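Local coordinates for dihydropyrimidinase (Brevibacillus agri, PDB 3SFW), which probably catalyses the reversible, zinc-dependent hydrolytic ring opening of dihydropyrimidines, at residues 10-15 with 382-387; 72-77 with 106-111; 86-91 with 376-381; 117-122 with 430-435; 140-145 with 455-460. All blocks are in the same frame, centred on the assembly; numbering follows the deposited sequence.

Contact 1: residues 10-15 with 382-387; sequences VVTASD and KGTIAV
The tight hairpin joining strands 9-11 and 16-18 carries T12 and V10 against T384 and I385, in the loop between helix 361-376 and strand 393-403. T12 also shapes the hairpin. Its N binds D15 O, and its OG1 accepts from D15 N at 3.0 Å, which makes an ST motif. This bond is nearly straight, at 164°. With chi1 at 66°, OG1 sits between the backbone N and the carbonyl carbon, turned to its own loop, while the methyl CG2 faces the other segment. T12 CG2 lies 4.0 Å from I385 CB and 4.0 Å from I385 N. V10 and I385 meet tip to tip, CG1 of V10 at 4.2 Å from CG2 of I385. Beyond them V10 rests on L50 and I385 on P52 of strand 49-59.

One water bridges A13 N and the T384 hydroxyl. It accepts from A13 N at 2.9 Å and donates to T384 OG1 at 3.1 Å. T384 OG1 also hydrogen-bonds to D15 OD1 of the second subunit, and D15 OD1 of this chain bonds T384 OG1 of the second subunit in return. The hairpin is therefore part of a subunit interface.

No direct hydrogen bond joins the segments, so the contact relies on methyl packing and a water bridge. I385 N is buried beside the T12 methyl without any modelled acceptor, a probable small energetic cost.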
# COMPACT_ATOMS: atom_id res chain seq x y z
N VAL A 10 -11.00 -15.61 36.86
CA VAL A 10 -10.56 -16.33 35.64
C VAL A 10 -10.53 -15.36 34.45
O VAL A 10 -11.49 -14.65 34.22
CB VAL A 10 -11.52 -17.50 35.33
CG1 VAL A 10 -11.08 -18.29 34.00
CG2 VAL A 10 -11.58 -18.44 36.55
N VAL A 11 -9.41 -15.34 33.72
CA VAL A 11 -9.33 -14.52 32.51
C VAL A 11 -8.81 -15.45 31.45
O VAL A 11 -7.78 -16.12 31.65
CB VAL A 11 -8.28 -13.38 32.65
CG1 VAL A 11 -8.23 -12.57 31.32
CG2 VAL A 11 -8.62 -12.50 33.83
N THR A 12 -9.53 -15.57 30.35
CA THR A 12 -9.04 -16.37 29.24
C THR A 12 -9.02 -15.47 28.00
O THR A 12 -9.07 -14.23 28.13
CB THR A 12 -9.94 -17.58 28.96
OG1 THR A 12 -11.21 -17.10 28.49
CG2 THR A 12 -10.14 -18.49 30.24
N ALA A 13 -8.87 -16.06 26.82
CA ALA A 13 -8.77 -15.21 25.63
C ALA A 13 -10.09 -14.53 25.33
O ALA A 13 -10.10 -13.53 24.60
CB ALA A 13 -8.26 -16.00 24.41
N SER A 14 -11.20 -15.14 25.78
CA SER A 14 -12.52 -14.52 25.60
C SER A 14 -13.10 -13.96 26.92
O SER A 14 -13.54 -12.80 27.00
CB SER A 14 -13.48 -15.48 24.92
OG SER A 14 -13.41 -16.82 25.48
N ASP A 15 -13.00 -14.76 27.97
CA ASP A 15 -13.87 -14.57 29.13
C ASP A 15 -13.11 -13.89 30.26
O ASP A 15 -11.87 -14.00 30.34
CB ASP A 15 -14.38 -15.95 29.60
CG ASP A 15 -15.34 -16.59 28.61
OD1 ASP A 15 -16.38 -15.96 28.35
OD2 ASP A 15 -15.03 -17.65 28.08
N LYS A 382 -4.29 -27.76 25.80
CA LYS A 382 -3.54 -26.63 26.39
C LYS A 382 -4.14 -25.30 25.93
O LYS A 382 -4.87 -25.25 24.90
CB LYS A 382 -2.10 -26.65 25.90
CG LYS A 382 -1.28 -27.96 26.13
CD LYS A 382 -1.32 -28.35 27.58
CE LYS A 382 -0.15 -29.36 27.86
NZ LYS A 382 -0.26 -29.78 29.30
N GLY A 383 -3.88 -24.25 26.69
CA GLY A 383 -4.03 -22.88 26.17
C GLY A 383 -5.29 -22.23 26.68
O GLY A 383 -5.65 -21.16 26.24
N THR A 384 -6.02 -22.92 27.54
CA THR A 384 -7.22 -22.27 28.10
C THR A 384 -7.55 -22.75 29.52
O THR A 384 -6.85 -23.64 30.10
CB THR A 384 -8.43 -22.49 27.19
OG1 THR A 384 -9.51 -21.60 27.56
CG2 THR A 384 -8.84 -23.99 27.21
N ILE A 385 -8.58 -22.15 30.10
CA ILE A 385 -9.16 -22.68 31.32
C ILE A 385 -10.61 -23.06 31.06
O ILE A 385 -11.44 -22.20 30.92
CB ILE A 385 -9.05 -21.67 32.47
CG1 ILE A 385 -7.57 -21.43 32.83
CG2 ILE A 385 -9.80 -22.24 33.74
CD1 ILE A 385 -7.37 -20.39 33.91
N ALA A 386 -10.84 -24.36 30.88
CA ALA A 386 -12.16 -24.86 30.50
C ALA A 386 -12.27 -26.29 30.92
O ALA A 386 -11.27 -27.00 30.99
CB ALA A 386 -12.37 -24.71 28.96
N VAL A 387 -13.51 -26.74 31.17
CA VAL A 387 -13.74 -28.15 31.41
C VAL A 387 -13.13 -29.01 30.31
O VAL A 387 -13.34 -28.76 29.11
CB VAL A 387 -15.25 -28.45 31.57
CG1 VAL A 387 -15.48 -29.95 31.74
CG2 VAL A 387 -15.74 -27.73 32.80
O HOH W 1 -8.68 -18.94 26.22

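Contact 2: residues 72-77 with 106-111; sequences DNFFTG and ATWHEK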
# COMPACT_ATOMS: atom_id res chain seq x y z
N ASP A 72 20.85 -22.79 29.50
CA ASP A 72 19.78 -23.55 30.15
C ASP A 72 19.60 -24.87 29.44
O ASP A 72 19.54 -24.88 28.21
CB ASP A 72 18.43 -22.79 30.06
CG ASP A 72 18.22 -21.81 31.22
OD1 ASP A 72 18.52 -22.14 32.38
OD2 ASP A 72 17.66 -20.73 30.94
N ASN A 73 19.48 -25.96 30.19
CA ASN A 73 19.07 -27.22 29.60
C ASN A 73 17.57 -27.43 29.83
O ASN A 73 16.86 -26.47 30.16
CB ASN A 73 19.90 -28.39 30.17
CG ASN A 73 19.76 -28.57 31.69
OD1 ASN A 73 20.53 -29.34 32.33
ND2 ASN A 73 18.83 -27.90 32.29
N PHE A 74 17.06 -28.62 29.54
CA PHE A 74 15.60 -28.81 29.67
C PHE A 74 15.13 -28.72 31.10
O PHE A 74 14.03 -28.26 31.33
CB PHE A 74 15.11 -30.09 29.00
CG PHE A 74 14.78 -29.89 27.56
CD1 PHE A 74 15.81 -29.79 26.62
CD2 PHE A 74 13.45 -29.74 27.15
CE1 PHE A 74 15.55 -29.56 25.25
CE2 PHE A 74 13.17 -29.42 25.79
CZ PHE A 74 14.21 -29.37 24.83
N PHE A 75 15.99 -29.06 32.07
CA PHE A 75 15.60 -28.90 33.47
C PHE A 75 15.55 -27.39 33.86
O PHE A 75 14.53 -26.90 34.32
CB PHE A 75 16.57 -29.66 34.41
CG PHE A 75 16.25 -29.50 35.86
CD1 PHE A 75 17.14 -28.83 36.70
CD2 PHE A 75 15.01 -29.90 36.36
CE1 PHE A 75 16.85 -28.63 38.05
CE2 PHE A 75 14.70 -29.72 37.75
CZ PHE A 75 15.63 -29.06 38.58
N THR A 76 16.68 -26.70 33.77
CA THR A 76 16.72 -25.31 34.26
C THR A 76 15.82 -24.40 33.41
O THR A 76 15.22 -23.45 33.94
CB THR A 76 18.14 -24.70 34.37
OG1 THR A 76 18.74 -24.60 33.08
CG2 THR A 76 19.08 -25.59 35.34
N GLY A 77 15.80 -24.66 32.10
CA GLY A 77 15.00 -23.80 31.21
C GLY A 77 13.50 -23.95 31.47
O GLY A 77 12.76 -22.94 31.47
N ALA A 106 15.10 -38.13 17.90
CA ALA A 106 15.50 -38.97 19.05
C ALA A 106 16.48 -38.24 19.99
O ALA A 106 16.37 -38.33 21.24
CB ALA A 106 16.10 -40.31 18.54
N THR A 107 17.41 -37.51 19.39
CA THR A 107 18.36 -36.70 20.15
C THR A 107 17.67 -35.65 21.03
O THR A 107 17.99 -35.51 22.24
CB THR A 107 19.35 -36.03 19.21
OG1 THR A 107 20.11 -37.05 18.57
CG2 THR A 107 20.31 -35.09 20.01
N TRP A 108 16.68 -34.98 20.46
CA TRP A 108 15.88 -34.03 21.24
C TRP A 108 15.03 -34.65 22.36
O TRP A 108 14.93 -34.08 23.44
CB TRP A 108 15.06 -33.09 20.32
CG TRP A 108 15.62 -31.71 20.24
CD1 TRP A 108 15.08 -30.59 20.83
CD2 TRP A 108 16.86 -31.31 19.65
NE1 TRP A 108 15.94 -29.52 20.66
CE2 TRP A 108 17.02 -29.91 19.91
CE3 TRP A 108 17.89 -31.99 18.94
CZ2 TRP A 108 18.16 -29.19 19.52
CZ3 TRP A 108 19.01 -31.24 18.48
CH2 TRP A 108 19.11 -29.85 18.76
N HIS A 109 14.41 -35.82 22.11
CA HIS A 109 13.71 -36.50 23.19
C HIS A 109 14.68 -36.82 24.33
O HIS A 109 14.33 -36.68 25.51
CB HIS A 109 13.04 -37.77 22.67
CG HIS A 109 11.70 -37.54 22.04
ND1 HIS A 109 10.58 -37.21 22.77
CD2 HIS A 109 11.34 -37.46 20.73
CE1 HIS A 109 9.55 -37.08 21.95
NE2 HIS A 109 9.99 -37.19 20.70
N GLU A 110 15.91 -37.18 23.97
CA GLU A 110 16.90 -37.55 25.02
C GLU A 110 17.38 -36.29 25.80
O GLU A 110 17.50 -36.36 27.02
CB GLU A 110 18.06 -38.35 24.43
CG GLU A 110 19.18 -38.77 25.42
CD GLU A 110 18.70 -39.66 26.57
OE1 GLU A 110 19.42 -39.75 27.60
OE2 GLU A 110 17.61 -40.27 26.47
N LYS A 111 17.35 -35.11 25.16
CA LYS A 111 17.62 -33.86 25.90
C LYS A 111 16.54 -33.61 26.96
O LYS A 111 16.82 -33.07 28.04
CB LYS A 111 17.69 -32.63 24.96
CG LYS A 111 18.80 -32.61 24.00
CD LYS A 111 18.69 -31.32 23.12
CE LYS A 111 19.78 -31.28 22.07
NZ LYS A 111 21.15 -31.16 22.71
O HOH W 2 18.53 -30.94 28.49
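With chi1 at -87°, F74 sends its ring from the first turn of helix 74-83 across K111. The K111 side chain leaves helix 101-112 with CG anti to its carbonyl carbon (chi1 -65°). The two side chains cross obliquely. CE1 of F74 lies 3.8 Å from CB of K111, and F74 CB is 3.6 Å from K111 O. Farther out, F74 CZ approaches W108 CD1 at 4.3 Å. The extended K111 chain lays CE 3.4 Å above one face of the W108 ring, toward the rim. The bend at chi4 then turns NZ, which forms a salt bridge with D62. W108 NE1 is held by D91.

A water joins the two backbones. It accepts from F74 N at 2.9 Å and donates to K111 O at 2.8 Å. It lies in the plane of the F74 ring, at its edge. Were F74 cut back to an alanine, a gap would probably open beside K111 CB and W108, and the two helices would be joined here mainly through the water.

The ring also touches I89 and D91. F74, on the helix before strand 86-93, thus packs on that strand and on the helix after it, an alternation of strand and helix that fits the TIM-barrel fold of amidohydrolases.

Contact 3: residues 86-91 with 376-381; sequences TTSIVD and FGMFPQ
M378 and V90 meet tip to tip where the loop after helix 361-376 packs on strand 86-93 of the TIM-barrel fold. S88, two residues earlier on the same strand, is the third partner. S88 and V90 both point toward the loop. I89 between them points away and packs on T78 of helix 74-83. S88 and V90 therefore probably face the barrel interior.

The M378 chain starts with CG anti to its carbonyl carbon. SD meets V90, and the bend at chi3 (76°) turns CE along the strand to S88. No hydrogen bond crosses the contact. On its other sides M378 touches I55 of strand 49-59 and R455.

The backbone turn before M378 sets its position. G377 ends helix 361-376 in a Schellman motif with positive phi (74°), and M378 follows directly. The F376 ring at the helix end meets Y236 edge-to-face and also touches H123.

V90 has CG1 anti to its backbone N (chi1 -165°), so it is the other methyl that meets the thioether. V90 CG2 lies 3.7 Å from M378 SD, while M378 CE stops 3.8 Å from S88 CB.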
# COMPACT_ATOMS: atom_id res chain seq x y z
N THR A 86 4.92 -19.77 32.56
CA THR A 86 4.79 -20.52 31.30
C THR A 86 4.77 -22.02 31.65
O THR A 86 5.66 -22.52 32.34
CB THR A 86 5.95 -20.16 30.33
OG1 THR A 86 5.74 -18.84 29.83
CG2 THR A 86 6.03 -21.14 29.14
N THR A 87 3.73 -22.72 31.20
CA THR A 87 3.53 -24.11 31.53
C THR A 87 3.81 -25.13 30.38
O THR A 87 3.79 -26.36 30.62
CB THR A 87 2.11 -24.36 32.12
OG1 THR A 87 1.14 -23.82 31.22
CG2 THR A 87 1.96 -23.67 33.47
N SER A 88 3.97 -24.64 29.13
CA SER A 88 4.34 -25.52 28.02
C SER A 88 5.31 -24.75 27.15
O SER A 88 5.21 -23.51 27.03
CB SER A 88 3.09 -25.84 27.17
OG SER A 88 2.35 -26.82 27.85
N ILE A 89 6.25 -25.47 26.53
CA ILE A 89 7.14 -24.88 25.56
C ILE A 89 7.14 -25.69 24.28
O ILE A 89 6.77 -26.89 24.29
CB ILE A 89 8.64 -24.83 26.07
CG1 ILE A 89 9.17 -26.25 26.36
CG2 ILE A 89 8.77 -23.96 27.34
CD1 ILE A 89 10.68 -26.26 26.61
N VAL A 90 7.58 -25.06 23.19
CA VAL A 90 7.79 -25.81 21.97
C VAL A 90 9.16 -25.43 21.48
O VAL A 90 9.43 -24.23 21.19
CB VAL A 90 6.71 -25.53 20.88
CG1 VAL A 90 6.80 -26.64 19.79
CG2 VAL A 90 5.26 -25.55 21.53
N ASP A 91 10.06 -26.42 21.54
CA ASP A 91 11.49 -26.18 21.33
C ASP A 91 11.92 -26.60 19.91
O ASP A 91 11.38 -27.55 19.35
CB ASP A 91 12.24 -27.03 22.38
CG ASP A 91 13.69 -26.61 22.54
OD1 ASP A 91 14.53 -27.17 21.81
OD2 ASP A 91 13.95 -25.71 23.39
N PHE A 376 -0.30 -24.16 16.96
CA PHE A 376 0.66 -25.27 17.11
C PHE A 376 0.01 -26.61 17.50
O PHE A 376 0.71 -27.58 17.78
CB PHE A 376 1.77 -24.86 18.09
CG PHE A 376 2.70 -23.84 17.47
CD1 PHE A 376 3.55 -24.22 16.44
CD2 PHE A 376 2.59 -22.48 17.79
CE1 PHE A 376 4.36 -23.27 15.78
CE2 PHE A 376 3.44 -21.53 17.19
CZ PHE A 376 4.26 -21.91 16.12
N GLY A 377 -1.30 -26.69 17.37
CA GLY A 377 -1.97 -28.03 17.41
C GLY A 377 -2.03 -28.63 18.82
O GLY A 377 -1.93 -29.86 19.00
N MET A 378 -2.16 -27.75 19.82
CA MET A 378 -2.17 -28.19 21.23
C MET A 378 -3.49 -27.81 21.87
O MET A 378 -3.63 -27.92 23.05
CB MET A 378 -1.03 -27.45 22.04
CG MET A 378 0.41 -27.81 21.54
SD MET A 378 1.68 -26.56 22.00
CE MET A 378 1.87 -26.96 23.72
N PHE A 379 -4.47 -27.35 21.08
CA PHE A 379 -5.72 -26.81 21.65
C PHE A 379 -6.80 -27.88 21.40
O PHE A 379 -6.85 -28.45 20.32
CB PHE A 379 -6.12 -25.51 20.92
CG PHE A 379 -7.28 -24.80 21.57
CD1 PHE A 379 -8.57 -24.96 21.07
CD2 PHE A 379 -7.08 -24.02 22.70
CE1 PHE A 379 -9.67 -24.32 21.71
CE2 PHE A 379 -8.14 -23.42 23.33
CZ PHE A 379 -9.42 -23.55 22.82
N PRO A 380 -7.71 -28.10 22.36
CA PRO A 380 -7.89 -27.37 23.60
C PRO A 380 -7.25 -28.08 24.79
O PRO A 380 -7.50 -27.67 25.91
CB PRO A 380 -9.43 -27.41 23.82
CG PRO A 380 -9.84 -28.73 23.22
CD PRO A 380 -8.87 -28.97 22.04
N GLN A 381 -6.42 -29.10 24.57
CA GLN A 381 -5.71 -29.73 25.71
C GLN A 381 -4.97 -28.64 26.53
O GLN A 381 -5.01 -28.63 27.79
CB GLN A 381 -4.67 -30.78 25.23
CG GLN A 381 -3.85 -31.35 26.41
CD GLN A 381 -2.65 -32.26 26.03
OE1 GLN A 381 -1.88 -32.67 26.90
NE2 GLN A 381 -2.48 -32.55 24.75

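Contact 4: residues 117-122 with 430-435; sequences VIDYGF and VLSRGA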
# COMPACT_ATOMS: atom_id res chain seq x y z
N VAL A 117 10.30 -30.02 33.62
CA VAL A 117 9.41 -29.94 34.78
C VAL A 117 8.02 -29.52 34.34
O VAL A 117 7.08 -29.63 35.12
CB VAL A 117 9.94 -28.99 35.87
CG1 VAL A 117 11.41 -29.37 36.23
CG2 VAL A 117 9.87 -27.52 35.42
N ILE A 118 7.91 -29.09 33.08
CA ILE A 118 6.60 -28.82 32.49
C ILE A 118 6.58 -29.35 31.07
O ILE A 118 7.58 -29.93 30.59
CB ILE A 118 6.25 -27.30 32.48
CG1 ILE A 118 7.45 -26.48 32.08
CG2 ILE A 118 5.88 -26.82 33.88
CD1 ILE A 118 7.44 -25.91 30.79
N ASP A 119 5.42 -29.27 30.41
CA ASP A 119 5.22 -30.01 29.19
C ASP A 119 5.91 -29.35 27.99
O ASP A 119 6.16 -28.14 28.01
CB ASP A 119 3.74 -30.18 28.90
CG ASP A 119 3.09 -31.17 29.85
OD1 ASP A 119 3.82 -31.67 30.75
OD2 ASP A 119 1.88 -31.45 29.72
N TYR A 120 6.21 -30.14 26.96
CA TYR A 120 7.03 -29.63 25.84
C TYR A 120 6.62 -30.30 24.55
O TYR A 120 6.37 -31.53 24.51
CB TYR A 120 8.54 -29.85 26.09
CG TYR A 120 8.91 -31.29 26.40
CD1 TYR A 120 8.77 -31.81 27.70
CD2 TYR A 120 9.43 -32.14 25.38
CE1 TYR A 120 9.02 -33.19 27.97
CE2 TYR A 120 9.69 -33.48 25.63
CZ TYR A 120 9.53 -33.99 26.93
OH TYR A 120 9.80 -35.34 27.16
N GLY A 121 6.70 -29.55 23.46
CA GLY A 121 6.65 -30.15 22.16
C GLY A 121 7.91 -29.79 21.43
O GLY A 121 8.77 -29.04 21.98
N PHE A 122 8.06 -30.32 20.22
CA PHE A 122 9.16 -29.93 19.35
C PHE A 122 8.65 -29.39 18.02
O PHE A 122 7.74 -29.97 17.41
CB PHE A 122 10.08 -31.14 19.05
CG PHE A 122 10.75 -31.73 20.27
CD1 PHE A 122 11.29 -30.90 21.28
CD2 PHE A 122 10.83 -33.11 20.41
CE1 PHE A 122 11.79 -31.43 22.42
CE2 PHE A 122 11.36 -33.67 21.59
CZ PHE A 122 11.87 -32.84 22.57
N VAL A 430 1.95 -21.98 40.10
CA VAL A 430 1.85 -22.51 38.74
C VAL A 430 1.53 -23.99 38.83
O VAL A 430 2.27 -24.77 39.45
CB VAL A 430 3.17 -22.32 37.98
CG1 VAL A 430 3.10 -22.92 36.56
CG2 VAL A 430 3.56 -20.84 37.95
N LEU A 431 0.39 -24.39 38.24
CA LEU A 431 0.04 -25.81 38.13
C LEU A 431 0.27 -26.29 36.72
O LEU A 431 -0.03 -25.55 35.74
CB LEU A 431 -1.44 -25.99 38.45
CG LEU A 431 -1.77 -25.63 39.92
CD1 LEU A 431 -2.95 -24.65 39.96
CD2 LEU A 431 -2.11 -26.90 40.75
N SER A 432 0.75 -27.53 36.61
CA SER A 432 0.92 -28.23 35.32
C SER A 432 0.19 -29.58 35.41
O SER A 432 0.53 -30.39 36.27
CB SER A 432 2.40 -28.41 35.00
OG SER A 432 2.58 -29.32 33.91
N ARG A 433 -0.85 -29.80 34.60
CA ARG A 433 -1.67 -31.02 34.71
C ARG A 433 -2.10 -31.29 36.17
O ARG A 433 -2.04 -32.41 36.66
CB ARG A 433 -0.95 -32.22 34.06
CG ARG A 433 -1.10 -32.22 32.50
CD ARG A 433 -0.35 -33.37 31.74
NE ARG A 433 1.10 -33.25 31.86
CZ ARG A 433 1.84 -33.75 32.85
NH1 ARG A 433 1.38 -34.69 33.67
NH2 ARG A 433 3.14 -33.41 32.92
N GLY A 434 -2.53 -30.23 36.84
CA GLY A 434 -3.16 -30.32 38.16
C GLY A 434 -2.16 -30.48 39.32
O GLY A 434 -2.57 -30.52 40.47
N ALA A 435 -0.87 -30.59 39.01
CA ALA A 435 0.14 -30.64 40.08
C ALA A 435 0.88 -29.32 40.15
O ALA A 435 1.30 -28.78 39.13
CB ALA A 435 1.14 -31.83 39.85
O HOH W 3 4.65 -31.01 34.68
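R433 grips D119 side-on with two nitrogens, one to each carboxylate oxygen. NH2 of R433 reaches OD1 of D119 at 2.9 Å (165°), and NE of R433 reaches OD2 of D119 at 2.9 Å (159°). Both oxygens use their syn lone pairs. The carboxylate and guanidinium planes are only 2° apart, so the salt bridge is flat. It joins strand 119-124 of the TIM-barrel fold to the type I' turn S432-A435 between strands 422-432 and 435-439.

Each side has further partners. K382 forms a salt bridge with OD2 of D119, and the R451 backbone N binds OD1. R433 NH1 pairs with E26 and NH2 also donates to A449 O. A methionine in place of R433 would probably leave the D119 carboxylate less firmly fixed in its plane, with K382 as its remaining cationic partner named here, and E26 without this mate.

Beside the bridge, a water donates to V117 O at 2.8 Å and to S432 OG at 2.8 Å. S432 has OG anti to its backbone N, which lets it take the water bound to V117 O. Both S432 and I118 also lean on V437. I118 CG2 lies 4.0 Å from S432 CB.

Contact 5: residues 140-145 with 455-460; sequences VVNNEG and RSTFAR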
# COMPACT_ATOMS: atom_id res chain seq x y z
N VAL A 140 6.88 -38.05 10.51
CA VAL A 140 7.19 -36.95 11.46
C VAL A 140 5.90 -36.24 11.85
O VAL A 140 5.63 -36.03 13.06
CB VAL A 140 8.20 -35.93 10.86
CG1 VAL A 140 8.31 -34.64 11.79
CG2 VAL A 140 9.62 -36.59 10.71
N VAL A 141 5.11 -35.83 10.85
CA VAL A 141 3.89 -35.08 11.10
C VAL A 141 2.81 -35.95 11.75
O VAL A 141 2.22 -35.58 12.80
CB VAL A 141 3.39 -34.44 9.79
CG1 VAL A 141 1.97 -33.85 9.97
CG2 VAL A 141 4.40 -33.40 9.26
N ASN A 142 2.58 -37.14 11.19
CA ASN A 142 1.43 -37.95 11.60
C ASN A 142 1.65 -38.76 12.87
O ASN A 142 0.70 -38.98 13.64
CB ASN A 142 1.03 -38.94 10.49
CG ASN A 142 0.40 -38.24 9.29
OD1 ASN A 142 -0.17 -37.13 9.42
ND2 ASN A 142 0.50 -38.87 8.12
N ASN A 143 2.90 -39.19 13.10
CA ASN A 143 3.22 -40.17 14.17
C ASN A 143 4.01 -39.51 15.28
O ASN A 143 3.77 -39.77 16.44
CB ASN A 143 3.98 -41.37 13.61
CG ASN A 143 3.13 -42.18 12.64
OD1 ASN A 143 1.92 -41.98 12.56
ND2 ASN A 143 3.80 -43.01 11.80
N GLU A 144 4.95 -38.63 14.93
CA GLU A 144 5.79 -38.03 15.98
C GLU A 144 5.10 -36.81 16.54
O GLU A 144 5.46 -36.37 17.63
CB GLU A 144 7.17 -37.60 15.45
CG GLU A 144 8.09 -38.75 14.98
CD GLU A 144 8.40 -39.75 16.09
OE1 GLU A 144 8.55 -39.36 17.28
OE2 GLU A 144 8.46 -40.96 15.76
N GLY A 145 4.04 -36.36 15.87
CA GLY A 145 3.27 -35.22 16.36
C GLY A 145 4.07 -33.94 16.26
O GLY A 145 3.93 -33.03 17.10
N ARG A 455 1.50 -33.12 18.78
CA ARG A 455 0.62 -32.06 18.32
C ARG A 455 -0.18 -32.41 17.10
O ARG A 455 0.23 -33.28 16.31
CB ARG A 455 1.46 -30.79 18.11
CG ARG A 455 2.14 -30.40 19.45
CD ARG A 455 3.06 -29.16 19.35
NE ARG A 455 4.17 -29.38 18.41
CZ ARG A 455 4.27 -28.77 17.23
NH1 ARG A 455 5.34 -29.03 16.45
NH2 ARG A 455 3.33 -27.87 16.84
N SER A 456 -1.37 -31.83 17.00
CA SER A 456 -2.25 -32.14 15.89
C SER A 456 -1.85 -31.40 14.62
O SER A 456 -1.10 -30.41 14.67
CB SER A 456 -3.71 -31.86 16.31
OG SER A 456 -3.87 -30.49 16.58
N THR A 457 -2.31 -31.90 13.48
CA THR A 457 -2.04 -31.24 12.20
C THR A 457 -2.71 -29.91 12.15
O THR A 457 -3.65 -29.65 12.92
CB THR A 457 -2.45 -32.08 10.99
OG1 THR A 457 -3.80 -32.52 11.17
CG2 THR A 457 -1.51 -33.34 10.86
N PHE A 458 -2.31 -29.07 11.20
CA PHE A 458 -2.70 -27.69 11.25
C PHE A 458 -4.18 -27.46 10.96
O PHE A 458 -4.71 -27.97 9.94
CB PHE A 458 -1.88 -26.87 10.25
CG PHE A 458 -2.12 -25.39 10.37
CD1 PHE A 458 -1.63 -24.68 11.46
CD2 PHE A 458 -2.85 -24.73 9.41
CE1 PHE A 458 -1.84 -23.32 11.55
CE2 PHE A 458 -3.07 -23.37 9.50
CZ PHE A 458 -2.60 -22.69 10.58
N ALA A 459 -4.80 -26.62 11.78
CA ALA A 459 -6.13 -26.10 11.50
C ALA A 459 -6.11 -24.58 11.74
O ALA A 459 -5.59 -24.10 12.78
CB ALA A 459 -7.13 -26.76 12.42
N ARG A 460 -6.69 -23.82 10.83
CA ARG A 460 -6.71 -22.36 11.05
C ARG A 460 -7.48 -22.00 12.33
O ARG A 460 -8.55 -22.57 12.60
CB ARG A 460 -7.29 -21.66 9.83
CG ARG A 460 -6.37 -21.76 8.59
CD ARG A 460 -6.91 -20.95 7.45
NE ARG A 460 -8.18 -21.47 6.97
CZ ARG A 460 -8.29 -22.38 6.00
NH1 ARG A 460 -7.19 -22.87 5.43
NH2 ARG A 460 -9.49 -22.79 5.59
O HOH W 4 0.04 -35.22 14.39
O HOH W 5 5.50 -31.68 19.56
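G145 O accepts a hydrogen bond from R455 N at 3.0 Å, the one direct hydrogen bond between segments 140-145 and 455-460. The bond is fairly straight (161°). A water donates to the same oxygen, G145 O, at 3.2 Å and accepts from R455 NE at 2.9 Å. It lies in the guanidinium plane, at its edge. A second water donates to V141 O at 2.7 Å and to R455 O at 2.7 Å, so it bridges two carbonyls. Farther along, V141 and T457 cross at about a right angle, with CG1 of V141 3.6 Å from CG2 of T457.

G145 leaves the helix with positive phi (69°). A side chain there would clash with R455 N, so glycine lets the tail come close. The R455 chain bends at chi3 (-61°), which turns its guanidinium to partners beyond the contact. Its NH1 binds S148 OG and F122 O, and its NH2 binds F376 O. S456 and G377 share a backbone bond.

The R455 guanidinium is thus held by a water, a hydroxyl and backbone carbonyls. These oxygen acceptors probably stabilise its positive charge, without a carboxylate among those named here, while the arginine ties the tail to strand 119-124 and the end of helix 361-376.

How the contacts relate
Contacts 3 and 4 lie at the middle of the set, with centres 9 Å apart. Their strands 86-93 and 119-124 are parallel neighbours in one sheet. Contact 2 sits over these strands on helices 74-83 and 101-112. Contact 1 lies about 14 Å from contact 3 between centres and reaches the second subunit, as do F379 and P380 of contact 3. Contact 5 lies about 13 Å from contact 3 between centres, and R455 connects it to contacts 3 and 4. Along the chain, contacts 2 and 3 are nested inside the loop closed by contact 1, and contacts 4 and 5 cross contact 1. Contacts 1, 3, 4 and 5 bring late segments back onto early ones, whereas contact 2 is local.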